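Local atomic coordinates of beta-porphyranase A (Bacteroides plebeius, PDB entry 4AW7), a protein that cleaves the sulfated red-algal polysaccharide porphyran at linkages between beta-D-galactopyranose and alpha-L-galactopyranose-6-sulfate, releasing mostly a sulfated disaccharide. Residues 67-72 against 269-274; 138-143 against 311-316; 228-233 against 298-303. All coordinates share one frame; numbering follows the deposited sequence.

Interaction 1 of 3, residues 67-72 against 269-274; sequences LGRKFW and AISEFG. With GLA (alpha-D-galactopyranose), chain B; GAL (beta-D-galactopyranose), chain C; GAL (beta-D-galactopyranose), chain D; L6S (6-O-sulfo-alpha-L-galactopyranose), chain E.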
loop_
_atom_site.group_PDB
_atom_site.type_symbol
_atom_site.label_atom_id
_atom_site.label_comp_id
_atom_site.label_asym_id
_atom_site.label_seq_id
_atom_site.Cartn_x
_atom_site.Cartn_y
_atom_site.Cartn_z
ATOM N N LEU A 67 14.570 3.290 -3.418
ATOM C CA LEU A 67 14.676 2.020 -2.675
ATOM C C LEU A 67 13.758 2.073 -1.472
ATOM O O LEU A 67 13.351 3.146 -1.051
ATOM C CB LEU A 67 16.126 1.833 -2.203
ATOM C CG LEU A 67 17.165 2.016 -3.313
ATOM C CD1 LEU A 67 18.546 1.948 -2.623
ATOM C CD2 LEU A 67 17.036 1.016 -4.468
ATOM N N GLY A 68 13.387 0.946 -0.879
ATOM C CA GLY A 68 13.711 -0.388 -1.290
ATOM C C GLY A 68 13.624 -1.293 -0.092
ATOM O O GLY A 68 13.048 -0.912 0.902
ATOM N N ARG A 69 14.154 -2.500 -0.194
ATOM C CA ARG A 69 14.012 -3.499 0.874
ATOM C C ARG A 69 15.142 -4.506 0.762
ATOM O O ARG A 69 15.553 -4.847 -0.339
ATOM C CB ARG A 69 12.618 -4.188 0.806
ATOM C CG ARG A 69 12.215 -4.982 2.026
ATOM C CD ARG A 69 10.751 -4.913 2.230
ATOM N NE ARG A 69 10.176 -5.685 3.335
ATOM C CZ ARG A 69 9.589 -6.877 3.195
ATOM N NH1 ARG A 69 9.697 -7.568 2.072
ATOM N NH2 ARG A 69 8.907 -7.363 4.221
ATOM N N LYS A 70 15.622 -4.966 1.920
ATOM C CA LYS A 70 16.717 -5.899 1.992
ATOM C C LYS A 70 16.520 -6.832 3.170
ATOM O O LYS A 70 16.194 -6.372 4.250
ATOM C CB LYS A 70 18.017 -5.102 2.218
ATOM C CG LYS A 70 19.220 -5.889 2.460
ATOM C CD LYS A 70 19.769 -6.418 1.203
ATOM C CE LYS A 70 21.283 -6.701 1.324
ATOM N NZ LYS A 70 21.748 -7.293 0.008
ATOM N N PHE A 71 16.790 -8.110 2.939
ATOM C CA PHE A 71 16.783 -9.122 3.998
ATOM C C PHE A 71 18.152 -9.199 4.655
ATOM O O PHE A 71 18.987 -10.050 4.334
ATOM C CB PHE A 71 16.352 -10.458 3.432
ATOM C CG PHE A 71 14.873 -10.549 3.191
ATOM C CD1 PHE A 71 14.269 -9.948 2.122
ATOM C CD2 PHE A 71 14.067 -11.170 4.124
ATOM C CE1 PHE A 71 12.902 -10.025 1.965
ATOM C CE2 PHE A 71 12.701 -11.272 3.948
ATOM C CZ PHE A 71 12.125 -10.692 2.890
ATOM N N TRP A 72 18.417 -8.247 5.515
ATOM C CA TRP A 72 19.629 -8.233 6.325
ATOM C C TRP A 72 19.452 -7.227 7.422
ATOM O O TRP A 72 18.835 -6.189 7.209
ATOM C CB TRP A 72 20.846 -7.859 5.488
ATOM C CG TRP A 72 22.131 -8.371 6.144
ATOM C CD1 TRP A 72 23.031 -7.662 6.871
ATOM C CD2 TRP A 72 22.601 -9.730 6.129
ATOM N NE1 TRP A 72 24.056 -8.492 7.271
ATOM C CE2 TRP A 72 23.799 -9.768 6.842
ATOM C CE3 TRP A 72 22.116 -10.911 5.561
ATOM C CZ2 TRP A 72 24.535 -10.952 6.998
ATOM C CZ3 TRP A 72 22.839 -12.083 5.706
ATOM C CH2 TRP A 72 24.022 -12.093 6.433
ATOM N N ALA A 269 2.863 1.105 6.029
ATOM C CA ALA A 269 3.942 0.802 5.094
ATOM C C ALA A 269 3.559 -0.454 4.342
ATOM O O ALA A 269 3.239 -1.478 4.970
ATOM C CB ALA A 269 5.265 0.618 5.836
ATOM N N ILE A 270 3.490 -0.381 3.014
ATOM C CA ILE A 270 3.144 -1.524 2.192
ATOM C C ILE A 270 4.453 -2.078 1.668
ATOM O O ILE A 270 4.969 -1.657 0.637
ATOM C CB ILE A 270 2.124 -1.196 1.071
ATOM C CG1 ILE A 270 0.936 -0.416 1.626
ATOM C CG2 ILE A 270 1.729 -2.460 0.322
ATOM C CD1 ILE A 270 0.198 -1.134 2.810
ATOM N N SER A 271 5.049 -2.965 2.463
ATOM C CA SER A 271 6.431 -3.353 2.201
ATOM C C SER A 271 6.615 -4.304 1.021
ATOM O O SER A 271 7.735 -4.493 0.562
ATOM C CB SER A 271 7.104 -3.869 3.491
ATOM O OG SER A 271 6.318 -4.869 4.089
ATOM N N GLU A 272 5.502 -4.874 0.522
ATOM C CA GLU A 272 5.437 -5.566 -0.764
ATOM C C GLU A 272 4.032 -5.407 -1.324
ATOM O O GLU A 272 3.071 -5.583 -0.599
ATOM C CB GLU A 272 5.672 -7.074 -0.660
ATOM C CG GLU A 272 6.972 -7.511 0.032
ATOM C CD GLU A 272 7.043 -9.002 0.248
ATOM O OE1 GLU A 272 6.305 -9.765 -0.412
ATOM O OE2 GLU A 272 7.834 -9.448 1.094
ATOM N N PHE A 273 3.910 -5.092 -2.601
ATOM C CA PHE A 273 2.628 -5.217 -3.291
ATOM C C PHE A 273 2.829 -5.712 -4.717
ATOM O O PHE A 273 3.782 -5.331 -5.388
ATOM C CB PHE A 273 1.748 -3.975 -3.227
ATOM C CG PHE A 273 2.235 -2.745 -3.961
ATOM C CD1 PHE A 273 3.123 -1.833 -3.359
ATOM C CD2 PHE A 273 1.769 -2.441 -5.242
ATOM C CE1 PHE A 273 3.486 -0.669 -3.996
ATOM C CE2 PHE A 273 2.127 -1.254 -5.860
ATOM C CZ PHE A 273 2.980 -0.378 -5.263
ATOM N N GLY A 274 1.929 -6.553 -5.189
ATOM C CA GLY A 274 2.051 -7.067 -6.529
ATOM C C GLY A 274 1.074 -8.180 -6.825
ATOM O O GLY A 274 -0.039 -8.217 -6.294
HETATM C C1 GLA B . 5.772 -12.670 0.513
HETATM C C2 GLA B . 7.280 -12.898 0.733
HETATM C C3 GLA B . 8.050 -12.772 -0.569
HETATM C C4 GLA B . 7.386 -13.521 -1.697
HETATM C C5 GLA B . 5.922 -13.065 -1.820
HETATM C C6 GLA B . 5.310 -13.597 -3.168
HETATM O O1 GLA B . 5.362 -11.374 0.399
HETATM O O2 GLA B . 7.774 -11.978 1.760
HETATM O O3 GLA B . 9.327 -13.343 -0.472
HETATM O O4 GLA B . 7.455 -14.940 -1.454
HETATM O O5 GLA B . 5.270 -13.480 -0.533
HETATM O O6 GLA B . 5.530 -12.557 -4.220
HETATM C C1 GAL C . 24.259 -11.120 2.032
HETATM C C2 GAL C . 25.554 -11.915 2.089
HETATM C C3 GAL C . 26.226 -11.649 3.421
HETATM C C4 GAL C . 26.377 -10.139 3.633
HETATM C C5 GAL C . 25.027 -9.426 3.461
HETATM C C6 GAL C . 25.113 -7.907 3.595
HETATM O O2 GAL C . 25.228 -13.277 1.989
HETATM O O3 GAL C . 27.486 -12.295 3.420
HETATM O O4 GAL C . 27.326 -9.631 2.713
HETATM O O5 GAL C . 24.453 -9.735 2.188
HETATM O O6 GAL C . 23.836 -7.319 3.506
HETATM C C1 GAL D . 5.772 -12.670 0.513
HETATM C C2 GAL D . 7.280 -12.898 0.733
HETATM C C3 GAL D . 8.050 -12.772 -0.569
HETATM C C4 GAL D . 7.386 -13.521 -1.697
HETATM C C5 GAL D . 5.922 -13.065 -1.820
HETATM C C6 GAL D . 5.310 -13.597 -3.168
HETATM O O1 GAL D . 5.097 -12.861 1.820
HETATM O O2 GAL D . 7.774 -11.978 1.760
HETATM O O3 GAL D . 9.327 -13.343 -0.472
HETATM O O4 GAL D . 7.455 -14.940 -1.454
HETATM O O5 GAL D . 5.270 -13.480 -0.533
HETATM O O6 GAL D . 5.530 -12.557 -4.220
HETATM O O1S L6S E . 29.088 -8.533 8.598
HETATM O O2S L6S E . 27.198 -10.061 8.880
HETATM O O3S L6S E . 26.897 -7.931 7.659
HETATM C C1 L6S E . 27.764 -13.064 4.598
HETATM C C2 L6S E . 28.967 -13.998 4.314
HETATM C C3 L6S E . 30.222 -13.184 3.999
HETATM C C4 L6S E . 30.490 -12.197 5.157
HETATM C C5 L6S E . 29.249 -11.295 5.375
HETATM C C6 L6S E . 29.423 -10.383 6.564
HETATM O O2 L6S E . 28.702 -14.855 3.193
HETATM O O3 L6S E . 31.348 -14.045 3.848
HETATM O O4 L6S E . 30.798 -12.946 6.363
HETATM O O5 L6S E . 28.012 -12.086 5.612
HETATM O O6 L6S E . 28.247 -9.593 6.691
HETATM S S1 L6S E . 27.834 -9.051 7.978
#

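Interaction 2 of 3, residues 138-143 against 311-316; sequences PEFFEP and LFISIP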
loop_
_atom_site.group_PDB
_atom_site.type_symbol
_atom_site.label_atom_id
_atom_site.label_comp_id
_atom_site.label_asym_id
_atom_site.label_seq_id
_atom_site.Cartn_x
_atom_site.Cartn_y
_atom_site.Cartn_z
ATOM N N PRO A 138 19.151 2.019 8.071
ATOM C CA PRO A 138 17.931 2.144 7.255
ATOM C C PRO A 138 16.937 3.081 7.861
ATOM O O PRO A 138 16.787 3.171 9.088
ATOM C CB PRO A 138 17.369 0.720 7.266
ATOM C CG PRO A 138 17.841 0.151 8.596
ATOM C CD PRO A 138 19.249 0.723 8.752
ATOM N N GLU A 139 16.182 3.766 7.008
ATOM C CA GLU A 139 15.114 4.583 7.512
ATOM C C GLU A 139 14.050 3.761 8.216
ATOM O O GLU A 139 13.386 4.275 9.129
ATOM C CB GLU A 139 14.485 5.428 6.378
ATOM C CG GLU A 139 13.413 6.391 6.839
ATOM C CD GLU A 139 12.885 7.317 5.754
ATOM O OE1 GLU A 139 13.302 7.196 4.578
ATOM O OE2 GLU A 139 12.037 8.157 6.099
ATOM N N PHE A 140 13.810 2.545 7.734
ATOM C CA PHE A 140 12.771 1.663 8.287
ATOM C C PHE A 140 13.371 0.335 8.664
ATOM O O PHE A 140 14.107 -0.276 7.904
ATOM C CB PHE A 140 11.641 1.414 7.274
ATOM C CG PHE A 140 11.044 2.683 6.731
ATOM C CD1 PHE A 140 10.100 3.357 7.469
ATOM C CD2 PHE A 140 11.455 3.224 5.526
ATOM C CE1 PHE A 140 9.595 4.547 7.042
ATOM C CE2 PHE A 140 10.930 4.406 5.070
ATOM C CZ PHE A 140 10.027 5.083 5.843
ATOM N N PHE A 141 13.008 -0.144 9.857
ATOM C CA PHE A 141 13.341 -1.507 10.281
ATOM C C PHE A 141 12.021 -2.232 10.540
ATOM O O PHE A 141 11.180 -1.747 11.279
ATOM C CB PHE A 141 14.223 -1.490 11.528
ATOM C CG PHE A 141 14.677 -2.858 11.987
ATOM C CD1 PHE A 141 15.019 -3.863 11.093
ATOM C CD2 PHE A 141 14.820 -3.137 13.338
ATOM C CE1 PHE A 141 15.445 -5.097 11.520
ATOM C CE2 PHE A 141 15.304 -4.378 13.755
ATOM C CZ PHE A 141 15.607 -5.345 12.861
ATOM N N GLU A 142 11.898 -3.399 9.921
ATOM C CA GLU A 142 10.687 -4.231 9.918
ATOM C C GLU A 142 11.155 -5.610 10.409
ATOM O O GLU A 142 11.515 -6.479 9.612
ATOM C CB GLU A 142 10.124 -4.260 8.509
ATOM C CG GLU A 142 8.776 -4.925 8.341
ATOM C CD GLU A 142 8.307 -4.928 6.884
ATOM O OE1 GLU A 142 9.143 -5.136 5.984
ATOM O OE2 GLU A 142 7.075 -4.745 6.692
ATOM N N PRO A 143 11.250 -5.787 11.752
ATOM C CA PRO A 143 12.026 -6.889 12.327
ATOM C C PRO A 143 11.914 -8.296 11.743
ATOM O O PRO A 143 12.907 -8.969 11.639
ATOM C CB PRO A 143 11.571 -6.828 13.782
ATOM C CG PRO A 143 11.479 -5.375 14.075
ATOM C CD PRO A 143 11.015 -4.746 12.774
ATOM N N LEU A 311 1.044 7.295 4.835
ATOM C CA LEU A 311 1.838 6.225 4.214
ATOM C C LEU A 311 3.309 6.585 4.331
ATOM O O LEU A 311 3.765 7.577 3.778
ATOM C CB LEU A 311 1.442 6.054 2.756
ATOM C CG LEU A 311 2.189 4.920 2.005
ATOM C CD1 LEU A 311 1.728 3.525 2.443
ATOM C CD2 LEU A 311 1.992 5.101 0.496
ATOM N N PHE A 312 4.075 5.750 5.035
ATOM C CA PHE A 312 5.510 5.941 5.037
ATOM C C PHE A 312 6.176 5.654 3.684
ATOM O O PHE A 312 7.027 6.417 3.190
ATOM C CB PHE A 312 6.207 5.017 6.057
ATOM C CG PHE A 312 6.130 5.441 7.505
ATOM C CD1 PHE A 312 6.277 6.730 7.914
ATOM C CD2 PHE A 312 5.996 4.477 8.491
ATOM C CE1 PHE A 312 6.276 7.075 9.261
ATOM C CE2 PHE A 312 5.994 4.810 9.835
ATOM C CZ PHE A 312 6.143 6.097 10.214
ATOM N N ILE A 313 5.800 4.524 3.106
ATOM C CA ILE A 313 6.464 3.975 1.929
ATOM C C ILE A 313 5.624 2.816 1.417
ATOM O O ILE A 313 4.962 2.147 2.211
ATOM C CB ILE A 313 7.917 3.546 2.252
ATOM C CG1 ILE A 313 8.738 3.278 0.987
ATOM C CG2 ILE A 313 7.951 2.367 3.227
ATOM C CD1 ILE A 313 10.271 3.200 1.202
ATOM N N SER A 314 5.753 2.528 0.135
ATOM C CA SER A 314 5.215 1.337 -0.496
ATOM C C SER A 314 6.255 0.834 -1.486
ATOM O O SER A 314 7.019 1.628 -2.055
ATOM C CB SER A 314 3.852 1.543 -1.139
ATOM O OG SER A 314 3.885 2.392 -2.267
ATOM N N ILE A 315 6.294 -0.469 -1.694
ATOM C CA ILE A 315 7.325 -1.121 -2.508
ATOM C C ILE A 315 6.688 -2.110 -3.473
ATOM O O ILE A 315 6.251 -3.192 -3.084
ATOM C CB ILE A 315 8.329 -1.908 -1.637
ATOM C CG1 ILE A 315 8.918 -1.094 -0.458
ATOM C CG2 ILE A 315 9.459 -2.508 -2.523
ATOM C CD1 ILE A 315 9.861 -0.012 -0.810
ATOM N N PRO A 316 6.613 -1.767 -4.763
ATOM C CA PRO A 316 6.231 -2.719 -5.793
ATOM C C PRO A 316 7.143 -3.958 -5.721
ATOM O O PRO A 316 8.360 -3.802 -5.591
ATOM C CB PRO A 316 6.504 -1.881 -7.088
ATOM C CG PRO A 316 6.370 -0.486 -6.660
ATOM C CD PRO A 316 6.985 -0.464 -5.336
#

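Interaction 3 of 3, residues 228-233 against 298-303; sequences VHLYDG and NHFLFN. With GLA (alpha-D-galactopyranose), chain B; GAL (beta-D-galactopyranose), chain D.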
loop_
_atom_site.group_PDB
_atom_site.type_symbol
_atom_site.label_atom_id
_atom_site.label_comp_id
_atom_site.label_asym_id
_atom_site.label_seq_id
_atom_site.Cartn_x
_atom_site.Cartn_y
_atom_site.Cartn_z
ATOM N N VAL A 228 1.893 -4.237 5.936
ATOM C CA VAL A 228 1.213 -5.349 5.336
ATOM C C VAL A 228 1.714 -5.533 3.908
ATOM O O VAL A 228 2.245 -4.617 3.291
ATOM C CB VAL A 228 -0.301 -5.203 5.364
ATOM C CG1 VAL A 228 -0.873 -4.911 6.783
ATOM C CG2 VAL A 228 -0.724 -4.234 4.405
ATOM N N HIS A 229 1.510 -6.737 3.390
ATOM C CA HIS A 229 1.769 -7.086 2.003
ATOM C C HIS A 229 0.447 -7.247 1.280
ATOM O O HIS A 229 -0.497 -7.846 1.839
ATOM C CB HIS A 229 2.545 -8.395 1.940
ATOM C CG HIS A 229 3.892 -8.306 2.582
ATOM N ND1 HIS A 229 4.676 -9.412 2.856
ATOM C CD2 HIS A 229 4.576 -7.225 3.020
ATOM C CE1 HIS A 229 5.808 -8.972 3.399
ATOM N NE2 HIS A 229 5.766 -7.662 3.512
ATOM N N LEU A 230 0.358 -6.684 0.080
ATOM C CA LEU A 230 -0.871 -6.717 -0.714
ATOM C C LEU A 230 -0.633 -7.392 -2.046
ATOM O O LEU A 230 0.086 -6.856 -2.901
ATOM C CB LEU A 230 -1.405 -5.296 -0.948
ATOM C CG LEU A 230 -1.868 -4.538 0.289
ATOM C CD1 LEU A 230 -2.189 -3.098 -0.112
ATOM C CD2 LEU A 230 -3.046 -5.227 0.998
ATOM N N TYR A 231 -1.278 -8.544 -2.228
ATOM C CA TYR A 231 -1.123 -9.330 -3.438
ATOM C C TYR A 231 -2.463 -9.717 -4.060
ATOM O O TYR A 231 -3.418 -10.082 -3.344
ATOM C CB TYR A 231 -0.346 -10.620 -3.141
ATOM C CG TYR A 231 1.146 -10.367 -3.029
ATOM C CD1 TYR A 231 1.918 -10.236 -4.175
ATOM C CD2 TYR A 231 1.769 -10.255 -1.817
ATOM C CE1 TYR A 231 3.265 -9.993 -4.096
ATOM C CE2 TYR A 231 3.142 -10.012 -1.728
ATOM C CZ TYR A 231 3.870 -9.910 -2.890
ATOM O OH TYR A 231 5.230 -9.690 -2.834
ATOM N N ASP A 232 -2.492 -9.700 -5.383
ATOM C CA ASP A 232 -3.521 -10.331 -6.179
ATOM C C ASP A 232 -3.063 -11.716 -6.591
ATOM O O ASP A 232 -1.900 -11.886 -6.933
ATOM C CB ASP A 232 -3.755 -9.506 -7.445
ATOM C CG ASP A 232 -4.548 -8.276 -7.226
ATOM O OD1 ASP A 232 -5.218 -8.145 -6.199
ATOM O OD2 ASP A 232 -4.500 -7.390 -8.101
ATOM N N GLY A 233 -3.961 -12.685 -6.590
ATOM C CA GLY A 233 -3.715 -13.996 -7.202
ATOM C C GLY A 233 -4.022 -13.892 -8.676
ATOM O O GLY A 233 -4.952 -13.178 -9.142
ATOM N N ASN A 298 -0.198 -1.275 -10.804
ATOM C CA ASN A 298 -1.067 -0.147 -11.110
ATOM C C ASN A 298 -2.350 -0.135 -10.298
ATOM O O ASN A 298 -2.772 0.898 -9.766
ATOM C CB ASN A 298 -1.335 -0.085 -12.603
ATOM C CG ASN A 298 -0.190 0.547 -13.388
ATOM O OD1 ASN A 298 0.421 1.511 -12.925
ATOM N ND2 ASN A 298 0.094 0.000 -14.587
ATOM N N HIS A 299 -3.014 -1.287 -10.178
ATOM C CA HIS A 299 -4.283 -1.265 -9.465
ATOM C C HIS A 299 -4.137 -0.864 -7.996
ATOM O O HIS A 299 -4.972 -0.136 -7.434
ATOM C CB HIS A 299 -4.985 -2.624 -9.528
ATOM C CG HIS A 299 -5.401 -3.054 -10.898
ATOM N ND1 HIS A 299 -5.995 -2.213 -11.813
ATOM C CD2 HIS A 299 -5.364 -4.269 -11.478
ATOM C CE1 HIS A 299 -6.290 -2.905 -12.902
ATOM N NE2 HIS A 299 -5.920 -4.155 -12.722
ATOM N N PHE A 300 -3.081 -1.328 -7.344
ATOM C CA PHE A 300 -2.828 -0.975 -5.962
ATOM C C PHE A 300 -2.322 0.471 -5.820
ATOM O O PHE A 300 -2.616 1.133 -4.840
ATOM C CB PHE A 300 -1.797 -1.897 -5.298
ATOM C CG PHE A 300 -2.322 -3.276 -4.983
ATOM C CD1 PHE A 300 -3.400 -3.481 -4.107
ATOM C CD2 PHE A 300 -1.724 -4.385 -5.532
ATOM C CE1 PHE A 300 -3.821 -4.738 -3.824
ATOM C CE2 PHE A 300 -2.142 -5.676 -5.236
ATOM C CZ PHE A 300 -3.218 -5.874 -4.404
ATOM N N LEU A 301 -1.566 0.942 -6.799
ATOM C CA LEU A 301 -0.922 2.238 -6.708
ATOM C C LEU A 301 -1.921 3.348 -6.450
ATOM O O LEU A 301 -1.669 4.239 -5.660
ATOM C CB LEU A 301 -0.138 2.520 -7.994
ATOM C CG LEU A 301 0.560 3.861 -8.122
ATOM C CD1 LEU A 301 1.661 4.025 -7.059
ATOM C CD2 LEU A 301 1.144 3.991 -9.526
ATOM N N PHE A 302 -3.053 3.317 -7.129
ATOM C CA PHE A 302 -3.993 4.427 -7.008
ATOM C C PHE A 302 -4.590 4.487 -5.603
ATOM O O PHE A 302 -4.762 5.588 -5.051
ATOM C CB PHE A 302 -5.121 4.313 -8.058
ATOM C CG PHE A 302 -4.715 4.682 -9.476
ATOM C CD1 PHE A 302 -3.845 3.884 -10.228
ATOM C CD2 PHE A 302 -5.216 5.819 -10.083
ATOM C CE1 PHE A 302 -3.465 4.232 -11.493
ATOM C CE2 PHE A 302 -4.857 6.157 -11.353
ATOM C CZ PHE A 302 -3.976 5.359 -12.074
ATOM N N ASN A 303 -4.891 3.332 -4.997
ATOM C CA ASN A 303 -5.320 3.212 -3.584
ATOM C C ASN A 303 -4.278 3.901 -2.722
ATOM O O ASN A 303 -4.566 4.755 -1.876
ATOM C CB ASN A 303 -5.454 1.674 -3.276
ATOM C CG ASN A 303 -5.667 1.305 -1.806
ATOM O OD1 ASN A 303 -5.490 2.118 -0.884
ATOM N ND2 ASN A 303 -6.060 0.018 -1.556
HETATM C C1 GLA B . 5.772 -12.670 0.513
HETATM C C2 GLA B . 7.280 -12.898 0.733
HETATM C C3 GLA B . 8.050 -12.772 -0.569
HETATM C C4 GLA B . 7.386 -13.521 -1.697
HETATM C C5 GLA B . 5.922 -13.065 -1.820
HETATM C C6 GLA B . 5.310 -13.597 -3.168
HETATM O O1 GLA B . 5.362 -11.374 0.399
HETATM O O2 GLA B . 7.774 -11.978 1.760
HETATM O O3 GLA B . 9.327 -13.343 -0.472
HETATM O O4 GLA B . 7.455 -14.940 -1.454
HETATM O O5 GLA B . 5.270 -13.480 -0.533
HETATM O O6 GLA B . 5.530 -12.557 -4.220
HETATM C C1 GAL D . 5.772 -12.670 0.513
HETATM C C2 GAL D . 7.280 -12.898 0.733
HETATM C C3 GAL D . 8.050 -12.772 -0.569
HETATM C C4 GAL D . 7.386 -13.521 -1.697
HETATM C C5 GAL D . 5.922 -13.065 -1.820
HETATM C C6 GAL D . 5.310 -13.597 -3.168
HETATM O O1 GAL D . 5.097 -12.861 1.820
HETATM O O2 GAL D . 7.774 -11.978 1.760
HETATM O O3 GAL D . 9.327 -13.343 -0.472
HETATM O O4 GAL D . 7.455 -14.940 -1.454
HETATM O O5 GAL D . 5.270 -13.480 -0.533
HETATM O O6 GAL D . 5.530 -12.557 -4.220
#

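Interaction 1 of 3, residues 67-72 against 269-274
The contact lies in the active site, at the C-terminal mouth of a (beta/alpha)8 barrel, where Arg69 forms a salt bridge with Glu272. Glu272 is the inferred nucleophile and binds substrate. Arg69 NH1 donates to Glu272 OE2 at 2.8 Å, with an N-H...O angle of 145°. The bond uses the anti lone pair of OE2, the one turned away from OE1. OE2 lies near the guanidinium edge but is tilted out of its plane, and the two flat groups stand 68° apart. Glu272 has CG anti to its carbonyl carbon (chi1 -55°) and an extended chain beyond, which carries the carboxylate across to Arg69 and the sugar. Ser271 CB packs over one face of the guanidinium, 3.6 Å from Arg69 NE. Outside the two segments, Arg69 NH2 meets Glu142 and Asn145, and NH1 also bonds to His47. Glu272 OE1 takes a hydrogen bond with Tyr231 OH, and Ser271 OG bonds to Glu142.

Just after strand 66-71, Trp72 reaches further along the glycan. The chain C galactose covers one face of the Trp72 indole, its C5 over the ring centre and 3.5 Å from the ring plane. Trp72 NE1 donates to sulfate oxygen O3S of L6S at 2.9 Å, and Lys81 also binds this sugar. Near the cleavage subsite, Glu272 OE2 approaches O2 of the chain D galactose to 2.6 Å. Each oxygen of the Glu272 carboxylate thus has a protein partner, which should limit its rotation and keep it turned to the sugar.

Interaction 2 of 3, residues 138-143 against 311-316
Phe140 points its ring across the barrel interior at Phe312 and Ile313, and the contact is wholly apolar. The two phenylalanine rings form an oblique pair, neither stacked nor edge-to-face. Their centroids are 5.4 Å apart and their planes make 47°. Phe140 touches with one corner: CE1 comes within 3.6 Å of Phe312 CB and equally close to Phe312 CG. The corner therefore meets the root of the Phe312 side chain rather than the far end of its ring.

Ile313 takes a different position. Its CG2 methyl sits over one face of the Phe140 ring, 4.3 Å from the centroid and 18° off the ring normal, a CH-pi contact. Both Ile313 CG2 and Ile313 CD1 lie 4.1 Å from Phe140 CE2, so the isoleucine lies nearer the CE2 part of the rim than the CE1 corner. Glu139 CG packs on the opposite face of the ring, 3.6 Å above its plane. The ring is thus held between an isoleucine methyl and the aliphatic part of a glutamate. Phe140 has CG anti to its carbonyl carbon (chi1 -54°), which sends the ring inward to both partners. Without the ring, as with an alanine here, Phe312 CB and Ile313 CG2 would probably lose their partner, leaving a gap in the barrel interior between Phe312, Ile313 and Glu139 CG.

Strands 136-142 and 311-316 are not neighbours in the barrel sheet; they face each other across its interior. Ile104 of strand 104-106 touches both Phe140 and Ile313, and Ile191 of strand 189-195 touches Phe312. Phe141 turns the other way, onto helix 160-179, so the strand has one residue in the barrel core and the next under the outer helices.

Interaction 3 of 3, residues 228-233 against 298-303
Phe300 packs against Leu230 and Asp232 where helix 293-305 covers the outside of strand 225-233 in the (beta/alpha)8 barrel. The helix and strand segments run closer to antiparallel than parallel, at 141°, with axes 10.0 Å apart.

Phe300 has CG anti to its carbonyl carbon (chi1 -73°), which swings the ring off the helix and onto the strand. Leu230 CB sits over one face of that ring, offset toward the rim. It is 4.0 Å from the centroid and 21° off the normal, a CH-pi contact. The Leu230 side chain has CG anti to its own carbonyl carbon and runs on extended, so that CD1 comes to 4.2 Å from Phe300 CD1. Asp232 also faces the helix, and its carboxylate meets the far corner of the ring obliquely. The acid is held by outside partners: OD1 bonds to Ser243 N and OD2 to Ser296 OG.

Between these residues, the Tyr231 side chain leaves the strand away from the helix, and its ring lines the sugar pocket. Tyr231 OH lies 3.2 Å from O6 of the chain D galactose and bonds to Glu272. His229 also faces the pocket, and its ND1 bonds to Glu146, the inferred proton donor. The strand thus gives one side to the substrate and the other to the helix. Phe300 CZ ends 3.5 Å from Asp232 OD1. Phe300 CE2 lies 3.4 Å from Leu230 O.

How the interactions relate
Each interaction has at least one segment in the same parallel barrel sheet. Strands 225-233, 268-276 and 311-316 are successive neighbours in it. Interactions 1 and 2 span the barrel interior, with centres about 6 Å apart, and Glu142 of 138-143 joins them by bonding Arg69 and Ser271. Interaction 3 lies on the outer side, its centre about 13 Å from interaction 1 and about 16 Å from interaction 2. Along the chain, interaction 1 alternates with each of the others, and interaction 3 is nested within the loop closed by interaction 2. Together they run from an apolar cluster inside the barrel, through the catalytic mouth, to the helical layer.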